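Long-range contacts in putative oxidoreductase (Bacteroides fragilis NCTC 9343, PDB 3EOF), which probably acts as an oxidoreductase of the nitroreductase family, holding flavin mononucleotide in sites built from both subunits of a dimer: residues T31-S36 / L111-T116; P60-Q65 / L131-Y136; Q168-P173 / A196-L201. All blocks are in the same frame, centred on the assembly; numbering follows the deposited sequence.

Contact 1 of 3, residues T31-S36 / L111-T116. With FMN (flavin mononucleotide), chain D.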
loop_
_atom_site.group_PDB
_atom_site.type_symbol
_atom_site.label_atom_id
_atom_site.label_comp_id
_atom_site.label_asym_id
_atom_site.label_seq_id
_atom_site.Cartn_x
_atom_site.Cartn_y
_atom_site.Cartn_z
ATOM N N THR A 31 3.185 5.760 -15.739
ATOM C CA THR A 31 3.591 4.356 -15.633
ATOM C C THR A 31 3.199 3.814 -14.260
ATOM O O THR A 31 2.676 2.727 -14.146
ATOM C CB THR A 31 5.102 4.137 -15.925
ATOM O OG1 THR A 31 5.479 4.743 -17.178
ATOM C CG2 THR A 31 5.408 2.662 -16.011
ATOM N N SER A 32 3.390 4.572 -13.201
ATOM C CA SER A 32 2.992 4.059 -11.900
ATOM C C SER A 32 1.512 3.684 -11.889
ATOM O O SER A 32 1.122 2.714 -11.247
ATOM C CB SER A 32 3.325 5.045 -10.789
ATOM O OG SER A 32 2.416 6.120 -10.769
ATOM N N PHE A 33 0.699 4.416 -12.653
ATOM C CA PHE A 33 -0.742 4.198 -12.659
ATOM C C PHE A 33 -1.119 2.879 -13.319
ATOM O O PHE A 33 -2.260 2.467 -13.230
ATOM C CB PHE A 33 -1.533 5.355 -13.287
ATOM C CG PHE A 33 -1.271 6.715 -12.688
ATOM C CD1 PHE A 33 -0.838 6.868 -11.389
ATOM C CD2 PHE A 33 -1.505 7.864 -13.447
ATOM C CE1 PHE A 33 -0.632 8.136 -10.851
ATOM C CE2 PHE A 33 -1.278 9.096 -12.931
ATOM C CZ PHE A 33 -0.829 9.238 -11.622
ATOM N N ARG A 34 -0.157 2.210 -13.946
ATOM C CA ARG A 34 -0.345 0.847 -14.435
ATOM C C ARG A 34 -0.349 -0.205 -13.306
ATOM O O ARG A 34 -0.561 -1.368 -13.577
ATOM C CB ARG A 34 0.719 0.494 -15.504
ATOM C CG ARG A 34 0.444 1.152 -16.833
ATOM C CD ARG A 34 -0.752 0.469 -17.366
ATOM N NE ARG A 34 -1.328 1.065 -18.549
ATOM C CZ ARG A 34 -2.436 0.585 -19.102
ATOM N NH1 ARG A 34 -3.038 -0.496 -18.572
ATOM N NH2 ARG A 34 -2.942 1.181 -20.171
ATOM N N ALA A 35 -0.107 0.210 -12.061
ATOM C CA ALA A 35 -0.188 -0.655 -10.882
ATOM C C ALA A 35 -1.590 -1.238 -10.860
ATOM O O ALA A 35 -2.552 -0.645 -11.410
ATOM C CB ALA A 35 0.066 0.161 -9.573
ATOM N N SER A 36 -1.721 -2.403 -10.241
ATOM C CA SER A 36 -3.012 -3.061 -10.125
ATOM C C SER A 36 -3.905 -2.136 -9.410
ATOM O O SER A 36 -3.449 -1.386 -8.517
ATOM C CB SER A 36 -2.891 -4.352 -9.348
ATOM O OG SER A 36 -2.081 -5.228 -10.060
ATOM N N LEU A 111 -1.492 3.094 -2.417
ATOM C CA LEU A 111 -0.199 2.686 -1.916
ATOM C C LEU A 111 0.525 1.886 -2.993
ATOM O O LEU A 111 1.733 1.981 -3.106
ATOM C CB LEU A 111 -0.326 1.903 -0.636
ATOM C CG LEU A 111 -0.676 2.840 0.534
ATOM C CD1 LEU A 111 -1.273 2.042 1.679
ATOM C CD2 LEU A 111 0.549 3.555 0.930
ATOM N N LEU A 112 -0.232 1.132 -3.775
ATOM C CA LEU A 112 0.349 0.368 -4.918
ATOM C C LEU A 112 0.950 1.281 -5.958
ATOM O O LEU A 112 2.028 1.029 -6.467
ATOM C CB LEU A 112 -0.725 -0.512 -5.531
ATOM C CG LEU A 112 -0.877 -1.928 -4.989
ATOM C CD1 LEU A 112 -0.645 -2.166 -3.514
ATOM C CD2 LEU A 112 -2.225 -2.431 -5.397
ATOM N N VAL A 113 0.225 2.349 -6.294
ATOM C CA VAL A 113 0.749 3.384 -7.190
ATOM C C VAL A 113 1.996 4.064 -6.613
ATOM O O VAL A 113 3.014 4.215 -7.291
ATOM C CB VAL A 113 -0.328 4.483 -7.505
ATOM C CG1 VAL A 113 0.283 5.665 -8.157
ATOM C CG2 VAL A 113 -1.424 3.925 -8.346
ATOM N N ALA A 114 1.905 4.506 -5.362
ATOM C CA ALA A 114 2.984 5.218 -4.737
ATOM C C ALA A 114 4.255 4.474 -4.747
ATOM O O ALA A 114 5.313 5.042 -5.053
ATOM C CB ALA A 114 2.610 5.633 -3.293
ATOM N N GLN A 115 4.176 3.197 -4.408
ATOM C CA GLN A 115 5.356 2.344 -4.418
ATOM C C GLN A 115 5.791 1.959 -5.831
ATOM O O GLN A 115 6.970 1.780 -6.056
ATOM C CB GLN A 115 5.123 1.114 -3.573
ATOM C CG GLN A 115 6.331 0.227 -3.418
ATOM C CD GLN A 115 7.563 0.936 -2.862
ATOM O OE1 GLN A 115 7.495 1.829 -2.018
ATOM N NE2 GLN A 115 8.695 0.496 -3.317
ATOM N N THR A 116 4.879 1.866 -6.790
ATOM C CA THR A 116 5.287 1.600 -8.184
ATOM C C THR A 116 6.059 2.832 -8.625
ATOM O O THR A 116 7.146 2.730 -9.165
ATOM C CB THR A 116 4.109 1.264 -9.126
ATOM O OG1 THR A 116 3.377 0.148 -8.601
ATOM C CG2 THR A 116 4.619 0.896 -10.499
HETATM N N1 FMN D . -8.396 -9.212 -9.667
HETATM C C2 FMN D . -9.218 -10.338 -9.574
HETATM O O2 FMN D . -9.424 -11.093 -10.541
HETATM N N3 FMN D . -9.879 -10.614 -8.387
HETATM C C4 FMN D . -9.724 -9.821 -7.250
HETATM O O4 FMN D . -9.966 -10.389 -6.165
HETATM C C4A FMN D . -8.889 -8.673 -7.327
HETATM N N5 FMN D . -8.696 -7.826 -6.221
HETATM C C5A FMN D . -7.839 -6.715 -6.294
HETATM C C6 FMN D . -7.659 -5.888 -5.175
HETATM C C7 FMN D . -6.804 -4.780 -5.198
HETATM C C7M FMN D . -6.075 -4.446 -3.912
HETATM C C8 FMN D . -6.153 -4.488 -6.404
HETATM C C8M FMN D . -4.981 -3.571 -6.361
HETATM C C9 FMN D . -6.330 -5.288 -7.533
HETATM C C9A FMN D . -7.172 -6.423 -7.508
HETATM N N10 FMN D . -7.363 -7.275 -8.626
HETATM C C10 FMN D . -8.221 -8.378 -8.549
HETATM C "C1'" FMN D . -6.758 -6.970 -9.961
HETATM C "C2'" FMN D . -7.544 -5.834 -10.604
HETATM O "O2'" FMN D . -8.871 -6.245 -10.890
HETATM C "C3'" FMN D . -6.768 -5.362 -11.841
HETATM O "O3'" FMN D . -5.565 -4.749 -11.416
HETATM C "C4'" FMN D . -7.559 -4.409 -12.736
HETATM O "O4'" FMN D . -8.472 -5.144 -13.536
HETATM C "C5'" FMN D . -6.651 -3.661 -13.688
HETATM O "O5'" FMN D . -6.009 -4.648 -14.456
HETATM P P FMN D . -4.404 -4.705 -14.727
HETATM O O1P FMN D . -3.960 -3.394 -15.323
HETATM O O2P FMN D . -4.155 -5.794 -15.751
HETATM O O3P FMN D . -3.716 -4.991 -13.398
#
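Ser32 sets its hydroxyl against a hydrocarbon rather than a polar partner across the contact, OG lying 3.4 Å from CG1 of Val113. The hydroxyl can sit there because its hydrogen bond is made within its own helix, to the carbonyl of Leu29. Thr116 likewise satisfies its hydroxyl within its own helix: OG1 bonds to Leu112 O at 2.7 Å, while its backbone N reaches that oxygen from the opposite face of the carbonyl plane. With the hydroxyl turned back, CG2 of Thr116 rests 3.8 Å from CA of Ser32. Ala35, which closes a type I turn begun at Ser32, sets its single methyl against the turn of helix formed by Leu112 and Thr116, CB lying 3.5 Å from Thr116 OG1; so small a residue lets the turn press close to the helix. Val113 directs CG1 anti to its backbone N (chi1 168°), which brings that methyl to the rim of the Phe33 ring, in its plane and 3.6 Å from CD1. At the flavin end, Leu112 CD2 approaches Ser36 O at 3.5 Å, and Ser36 CB lies 3.4 Å from the ribityl O3'; both residues line the pocket of an FMN held largely by the second subunit. The contact thus joins the end of helix 22-32 and its following turn to the middle of helix 100-123, with Phe33 and Val113 reaching on to strand 44-49 and Val113 also touching Phe77 of strand 73-80.

Contact 2 of 3, residues P60-Q65 / L131-Y136. With FMN (flavin mononucleotide), chain C.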
loop_
_atom_site.group_PDB
_atom_site.type_symbol
_atom_site.label_atom_id
_atom_site.label_comp_id
_atom_site.label_asym_id
_atom_site.label_seq_id
_atom_site.Cartn_x
_atom_site.Cartn_y
_atom_site.Cartn_z
ATOM N N PRO A 60 4.737 22.173 7.852
ATOM C CA PRO A 60 4.287 21.940 9.228
ATOM C C PRO A 60 3.486 20.662 9.416
ATOM O O PRO A 60 3.606 20.017 10.461
ATOM C CB PRO A 60 3.392 23.161 9.530
ATOM C CG PRO A 60 3.717 24.150 8.532
ATOM C CD PRO A 60 4.216 23.429 7.315
ATOM N N ALA A 61 2.650 20.327 8.429
ATOM C CA ALA A 61 1.867 19.092 8.415
ATOM C C ALA A 61 2.819 17.884 8.597
ATOM O O ALA A 61 2.506 16.887 9.286
ATOM C CB ALA A 61 1.108 18.974 7.084
ATOM N N HIS A 62 3.999 17.998 7.977
ATOM C CA HIS A 62 5.015 16.965 8.011
ATOM C C HIS A 62 6.081 17.230 9.069
ATOM O O HIS A 62 7.182 16.724 8.972
ATOM C CB HIS A 62 5.608 16.788 6.611
ATOM C CG HIS A 62 4.589 16.332 5.617
ATOM N ND1 HIS A 62 4.038 15.078 5.672
ATOM C CD2 HIS A 62 3.932 16.992 4.633
ATOM C CE1 HIS A 62 3.140 14.951 4.710
ATOM N NE2 HIS A 62 3.071 16.092 4.049
ATOM N N PHE A 63 5.713 17.954 10.123
ATOM C CA PHE A 63 6.599 18.264 11.230
ATOM C C PHE A 63 7.878 18.992 10.828
ATOM O O PHE A 63 8.917 18.889 11.525
ATOM C CB PHE A 63 6.959 17.018 12.066
ATOM C CG PHE A 63 5.778 16.265 12.595
ATOM C CD1 PHE A 63 4.686 16.921 13.130
ATOM C CD2 PHE A 63 5.787 14.883 12.614
ATOM C CE1 PHE A 63 3.605 16.213 13.595
ATOM C CE2 PHE A 63 4.693 14.178 13.111
ATOM C CZ PHE A 63 3.614 14.850 13.580
ATOM N N ASN A 64 7.786 19.752 9.739
ATOM C CA ASN A 64 8.910 20.527 9.225
ATOM C C ASN A 64 10.160 19.723 8.896
ATOM O O ASN A 64 11.298 20.183 9.054
ATOM C CB ASN A 64 9.176 21.680 10.181
ATOM C CG ASN A 64 8.086 22.704 10.122
ATOM O OD1 ASN A 64 7.598 23.177 11.155
ATOM N ND2 ASN A 64 7.657 23.034 8.892
ATOM N N GLN A 65 9.923 18.503 8.431
ATOM C CA GLN A 65 11.005 17.636 8.010
ATOM C C GLN A 65 11.516 18.335 6.801
ATOM O O GLN A 65 10.720 18.760 5.968
ATOM C CB GLN A 65 10.521 16.254 7.666
ATOM C CG GLN A 65 9.925 15.525 8.831
ATOM C CD GLN A 65 9.517 14.139 8.460
ATOM O OE1 GLN A 65 10.373 13.272 8.354
ATOM N NE2 GLN A 65 8.213 13.915 8.255
ATOM N N LEU A 131 6.848 10.215 3.689
ATOM C CA LEU A 131 6.598 10.945 4.922
ATOM C C LEU A 131 5.351 10.250 5.564
ATOM O O LEU A 131 4.192 10.213 4.981
ATOM C CB LEU A 131 6.399 12.446 4.698
ATOM C CG LEU A 131 7.343 13.191 3.738
ATOM C CD1 LEU A 131 6.753 14.566 3.409
ATOM C CD2 LEU A 131 8.798 13.289 4.262
ATOM N N GLY A 132 5.620 9.690 6.754
ATOM C CA GLY A 132 4.616 8.996 7.574
ATOM C C GLY A 132 3.740 9.984 8.307
ATOM O O GLY A 132 2.655 9.654 8.855
ATOM N N THR A 133 4.194 11.228 8.281
ATOM C CA THR A 133 3.471 12.326 8.908
ATOM C C THR A 133 2.124 12.636 8.247
ATOM O O THR A 133 1.286 13.362 8.809
ATOM C CB THR A 133 4.370 13.541 8.934
ATOM O OG1 THR A 133 5.029 13.662 7.656
ATOM C CG2 THR A 133 5.423 13.341 10.004
ATOM N N THR A 134 1.909 12.099 7.050
ATOM C CA THR A 134 0.661 12.305 6.312
ATOM C C THR A 134 -0.565 11.864 7.072
ATOM O O THR A 134 -1.601 12.484 6.943
ATOM C CB THR A 134 0.680 11.517 4.965
ATOM O OG1 THR A 134 1.828 11.890 4.230
ATOM C CG2 THR A 134 -0.485 11.840 4.130
ATOM N N THR A 135 -0.451 10.739 7.795
ATOM C CA THR A 135 -1.526 10.172 8.586
ATOM C C THR A 135 -1.497 10.720 10.033
ATOM O O THR A 135 -2.375 10.429 10.830
ATOM C CB THR A 135 -1.525 8.644 8.472
ATOM O OG1 THR A 135 -0.191 8.150 8.600
ATOM C CG2 THR A 135 -2.040 8.218 7.101
ATOM N N TYR A 136 -0.494 11.519 10.385
ATOM C CA TYR A 136 -0.538 12.245 11.703
ATOM C C TYR A 136 -1.301 13.544 11.535
ATOM O O TYR A 136 -2.004 14.020 12.457
ATOM C CB TYR A 136 0.853 12.568 12.256
ATOM C CG TYR A 136 1.549 11.365 12.812
ATOM C CD1 TYR A 136 2.060 10.390 11.952
ATOM C CD2 TYR A 136 1.659 11.173 14.185
ATOM C CE1 TYR A 136 2.677 9.270 12.435
ATOM C CE2 TYR A 136 2.267 10.044 14.693
ATOM C CZ TYR A 136 2.787 9.092 13.810
ATOM O OH TYR A 136 3.401 7.954 14.294
HETATM N N1 FMN C . 11.561 8.719 6.678
HETATM C C2 FMN C . 11.669 9.964 7.309
HETATM O O2 FMN C . 12.765 10.540 7.399
HETATM N N3 FMN C . 10.553 10.575 7.885
HETATM C C4 FMN C . 9.274 9.985 7.861
HETATM O O4 FMN C . 8.235 10.733 8.009
HETATM C C4A FMN C . 9.191 8.705 7.229
HETATM N N5 FMN C . 7.967 8.054 7.170
HETATM C C5A FMN C . 7.820 6.834 6.526
HETATM C C6 FMN C . 6.539 6.266 6.502
HETATM C C7 FMN C . 6.317 5.045 5.890
HETATM C C7M FMN C . 4.924 4.485 5.926
HETATM C C8 FMN C . 7.384 4.371 5.303
HETATM C C8M FMN C . 7.085 3.185 4.448
HETATM C C9 FMN C . 8.679 4.936 5.322
HETATM C C9A FMN C . 8.931 6.188 5.939
HETATM N N10 FMN C . 10.198 6.821 6.007
HETATM C C10 FMN C . 10.323 8.070 6.643
HETATM C "C1'" FMN C . 11.470 6.162 5.480
HETATM C "C2'" FMN C . 11.892 5.064 6.446
HETATM O "O2'" FMN C . 12.387 5.682 7.642
HETATM C "C3'" FMN C . 12.864 4.095 5.801
HETATM O "O3'" FMN C . 12.266 3.335 4.734
HETATM C "C4'" FMN C . 13.467 3.111 6.813
HETATM O "O4'" FMN C . 14.337 3.778 7.705
HETATM C "C5'" FMN C . 14.326 2.109 6.094
HETATM O "O5'" FMN C . 15.232 2.907 5.328
HETATM P P FMN C . 15.490 2.626 3.742
HETATM O O1P FMN C . 14.207 2.893 2.926
HETATM O O2P FMN C . 15.879 1.179 3.587
HETATM O O3P FMN C . 16.706 3.498 3.399
#
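His62 packs against Leu131 and Thr133 beside the pyrimidine edge of the flavin, behind Gln65 and Leu131, where two loops of the nitroreductase fold meet. Its CB lies 3.3 Å from Thr133 OG1. With CG beside the backbone N (chi1 -63°), the imidazole slides under Leu131, whose CD1 stands 3.6 Å from the ring centroid in a CH-pi contact over the face. ND1 shares a hydrogen bond of 2.6 Å with Thr133 OG1 at the ring edge. Farther round, CE1 comes 3.4 Å from OG1 of Thr134, a hydroxyl itself bonded to Leu131 O and to Thr156 of the neighbouring strand. CD2 and NE2, on the far side of the ring, also lie under that same methyl of Leu131. A histidine suits this place because it offers a flat face to the leucine and a polar edge to the threonine. Its backbone works too: His62 O accepts from NE2 of Gln65, in the plane of that amide, which helps fix the group's rotation. Gln65 can then match the flavin with both halves, OE1 receiving N3 at 2.7 Å and NE2 donating to O4 at 3.2 Å. Outside this polar core, the edge of Phe63 points toward the face of Tyr136 in an offset edge-to-face pair, centroids 5.9 Å apart and planes at 69°. Gly132, lacking a side chain, lets the flavin lie close: its N bonds to O4 at 3.1 Å and more weakly to N5.

Contact 3 of 3, residues Q168-P173 / A196-L201. With FMN (flavin mononucleotide), chain C.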
loop_
_atom_site.group_PDB
_atom_site.type_symbol
_atom_site.label_atom_id
_atom_site.label_comp_id
_atom_site.label_asym_id
_atom_site.label_seq_id
_atom_site.Cartn_x
_atom_site.Cartn_y
_atom_site.Cartn_z
ATOM N N GLN A 168 23.294 1.941 3.543
ATOM C CA GLN A 168 22.016 1.265 3.477
ATOM C C GLN A 168 21.649 0.803 4.879
ATOM O O GLN A 168 22.525 0.437 5.659
ATOM C CB GLN A 168 22.107 0.077 2.550
ATOM C CG GLN A 168 20.782 -0.453 2.132
ATOM C CD GLN A 168 20.897 -1.488 1.045
ATOM O OE1 GLN A 168 21.739 -2.364 1.106
ATOM N NE2 GLN A 168 20.018 -1.408 0.061
ATOM N N VAL A 169 20.375 0.878 5.234
ATOM C CA VAL A 169 19.993 0.404 6.552
ATOM C C VAL A 169 19.752 -1.124 6.453
ATOM O O VAL A 169 19.598 -1.686 5.378
ATOM C CB VAL A 169 18.793 1.186 7.179
ATOM C CG1 VAL A 169 18.862 2.669 6.823
ATOM C CG2 VAL A 169 17.545 0.643 6.738
ATOM N N ASP A 170 19.766 -1.785 7.587
ATOM C CA ASP A 170 19.604 -3.206 7.647
ATOM C C ASP A 170 18.137 -3.622 7.515
ATOM O O ASP A 170 17.226 -2.808 7.600
ATOM C CB ASP A 170 20.151 -3.734 8.973
ATOM C CG ASP A 170 19.304 -3.291 10.170
ATOM O OD1 ASP A 170 19.215 -2.067 10.428
ATOM O OD2 ASP A 170 18.720 -4.169 10.825
ATOM N N ARG A 171 17.962 -4.908 7.236
ATOM C CA ARG A 171 16.706 -5.582 7.225
ATOM C C ARG A 171 16.894 -6.884 8.003
ATOM O O ARG A 171 18.018 -7.397 8.140
ATOM C CB ARG A 171 16.263 -5.873 5.801
ATOM C CG ARG A 171 15.819 -4.619 5.052
ATOM C CD ARG A 171 14.574 -4.041 5.616
ATOM N NE ARG A 171 14.094 -3.007 4.711
ATOM C CZ ARG A 171 14.473 -1.741 4.707
ATOM N NH1 ARG A 171 15.322 -1.254 5.601
ATOM N NH2 ARG A 171 13.967 -0.943 3.796
ATOM N N LEU A 172 15.789 -7.403 8.532
ATOM C CA LEU A 172 15.795 -8.653 9.266
ATOM C C LEU A 172 16.088 -9.810 8.340
ATOM O O LEU A 172 15.868 -9.713 7.133
ATOM C CB LEU A 172 14.433 -8.907 9.936
ATOM C CG LEU A 172 14.035 -7.958 11.059
ATOM C CD1 LEU A 172 12.590 -8.181 11.482
ATOM C CD2 LEU A 172 14.982 -8.072 12.209
ATOM N N PRO A 173 16.611 -10.914 8.903
ATOM C CA PRO A 173 16.783 -12.148 8.128
ATOM C C PRO A 173 15.413 -12.528 7.556
ATOM O O PRO A 173 14.425 -12.412 8.240
ATOM C CB PRO A 173 17.251 -13.155 9.187
ATOM C CG PRO A 173 17.817 -12.336 10.280
ATOM C CD PRO A 173 17.077 -11.067 10.294
ATOM N N ALA A 196 19.627 -9.728 16.675
ATOM C CA ALA A 196 21.025 -9.676 17.083
ATOM C C ALA A 196 21.871 -8.735 16.220
ATOM O O ALA A 196 22.538 -7.813 16.704
ATOM C CB ALA A 196 21.618 -11.092 17.058
ATOM N N TYR A 197 21.832 -8.965 14.925
ATOM C CA TYR A 197 22.571 -8.138 13.977
ATOM C C TYR A 197 22.136 -6.684 14.046
ATOM O O TYR A 197 22.954 -5.781 14.139
ATOM C CB TYR A 197 22.378 -8.670 12.551
ATOM C CG TYR A 197 23.105 -7.830 11.539
ATOM C CD1 TYR A 197 24.495 -7.935 11.397
ATOM C CD2 TYR A 197 22.430 -6.896 10.766
ATOM C CE1 TYR A 197 25.191 -7.127 10.512
ATOM C CE2 TYR A 197 23.105 -6.111 9.854
ATOM C CZ TYR A 197 24.496 -6.230 9.737
ATOM O OH TYR A 197 25.194 -5.456 8.845
ATOM N N LYS A 198 20.842 -6.440 14.008
ATOM C CA LYS A 198 20.340 -5.062 14.106
ATOM C C LYS A 198 20.872 -4.343 15.341
ATOM O O LYS A 198 21.302 -3.198 15.264
ATOM C CB LYS A 198 18.800 -5.052 14.096
ATOM C CG LYS A 198 18.141 -3.661 14.157
ATOM C CD LYS A 198 16.603 -3.723 14.243
ATOM C CE LYS A 198 15.976 -4.341 12.952
ATOM N NZ LYS A 198 16.205 -3.469 11.746
ATOM N N GLU A 199 20.890 -5.040 16.468
ATOM C CA GLU A 199 21.342 -4.458 17.746
ATOM C C GLU A 199 22.841 -4.207 17.862
ATOM O O GLU A 199 23.271 -3.398 18.661
ATOM C CB GLU A 199 20.865 -5.331 18.913
ATOM C CG GLU A 199 19.390 -5.307 19.010
ATOM C CD GLU A 199 18.850 -6.054 20.189
ATOM O OE1 GLU A 199 19.464 -7.056 20.610
ATOM O OE2 GLU A 199 17.814 -5.595 20.702
ATOM N N SER A 200 23.609 -4.898 17.047
ATOM C CA SER A 200 25.044 -4.787 17.031
ATOM C C SER A 200 25.544 -3.570 16.266
ATOM O O SER A 200 26.710 -3.174 16.416
ATOM C CB SER A 200 25.620 -5.993 16.305
ATOM O OG SER A 200 25.440 -5.840 14.917
ATOM N N LEU A 201 24.673 -3.001 15.434
ATOM C CA LEU A 201 25.036 -1.936 14.520
ATOM C C LEU A 201 25.265 -0.649 15.305
ATOM O O LEU A 201 24.492 -0.326 16.186
ATOM C CB LEU A 201 23.946 -1.751 13.446
ATOM C CG LEU A 201 23.655 -2.935 12.494
ATOM C CD1 LEU A 201 22.532 -2.571 11.537
ATOM C CD2 LEU A 201 24.901 -3.427 11.713
HETATM N N1 FMN C . 11.561 8.719 6.678
HETATM C C2 FMN C . 11.669 9.964 7.309
HETATM O O2 FMN C . 12.765 10.540 7.399
HETATM N N3 FMN C . 10.553 10.575 7.885
HETATM C C4 FMN C . 9.274 9.985 7.861
HETATM O O4 FMN C . 8.235 10.733 8.009
HETATM C C4A FMN C . 9.191 8.705 7.229
HETATM N N5 FMN C . 7.967 8.054 7.170
HETATM C C5A FMN C . 7.820 6.834 6.526
HETATM C C6 FMN C . 6.539 6.266 6.502
HETATM C C7 FMN C . 6.317 5.045 5.890
HETATM C C7M FMN C . 4.924 4.485 5.926
HETATM C C8 FMN C . 7.384 4.371 5.303
HETATM C C8M FMN C . 7.085 3.185 4.448
HETATM C C9 FMN C . 8.679 4.936 5.322
HETATM C C9A FMN C . 8.931 6.188 5.939
HETATM N N10 FMN C . 10.198 6.821 6.007
HETATM C C10 FMN C . 10.323 8.070 6.643
HETATM C "C1'" FMN C . 11.470 6.162 5.480
HETATM C "C2'" FMN C . 11.892 5.064 6.446
HETATM O "O2'" FMN C . 12.387 5.682 7.642
HETATM C "C3'" FMN C . 12.864 4.095 5.801
HETATM O "O3'" FMN C . 12.266 3.335 4.734
HETATM C "C4'" FMN C . 13.467 3.111 6.813
HETATM O "O4'" FMN C . 14.337 3.778 7.705
HETATM C "C5'" FMN C . 14.326 2.109 6.094
HETATM O "O5'" FMN C . 15.232 2.907 5.328
HETATM P P FMN C . 15.490 2.626 3.742
HETATM O O1P FMN C . 14.207 2.893 2.926
HETATM O O2P FMN C . 15.879 1.179 3.587
HETATM O O3P FMN C . 16.706 3.498 3.399
HETATM O O HOH W 1 18.187 -0.814 12.217
#
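Asp170 and Lys198 form a salt bridge, NZ to OD2 at 2.8 Å, that ties the loop at the phosphate end of the FMN site in this nitroreductase fold to helix 188-200. The ammonium meets the syn side of the carboxylate, 32° out of its plane. A water lies between Asp170 OD1 and Lys198 NZ, its bond to NZ weak. Next door, Arg171 turns the other way, toward the cofactor: NH2 donates to the phosphate oxygen O2P at 2.9 Å, and NH1 adds a weaker bond to the same atom. NH1 also donates to the backbone O of Asp170 at 3.2 Å, so Asp170 helps position the guanidinium while its OD2 is taken by the lysine. Arg171 also bonds through NE and NH2 to Phe33 O and Ala35 O of the second subunit, which links phosphate binding to the dimer interface. The flexible lysine chain folds back onto the carboxylate: CB and CG of Lys198 pass alongside OD2, and the bends at chi3 -65° and chi4 -66° bring CE and NZ back to it. Outward from the ion pair, carbon contacts take over: Leu172 CD2 lies 3.9 Å from Lys198 CE, and Tyr197 presents its ring edge to Asp170, CE2 to CB at 3.9 Å. Leu201 works on two neighbours at once, its CG standing over the rim of one face of the Tyr197 ring while its CD1 methyl lies against the carboxylate, 3.5 Å from Asp170 OD1.

How the contacts relate
Along the chain, contacts 1 and 2 interlock, 31-36 and 60-65 preceding 111-116 and 131-136, whereas contact 3 follows both. The centres of contacts 1 and 2 lie about 22 Å apart, on opposite sides of the chain's centre; contact 3 is about 29 Å from contact 1 and about 26 Å from contact 2. The four-stranded sheet connects the first two: contact 1 packs on its outermost strand 44-49, and contact 2 starts from the other outermost strand, 127-131. Contacts 2 and 3 serve opposite ends of one FMN, its pyrimidine and phosphate, while contact 1 serves the other FMN. Each cofactor site is therefore built from both subunits.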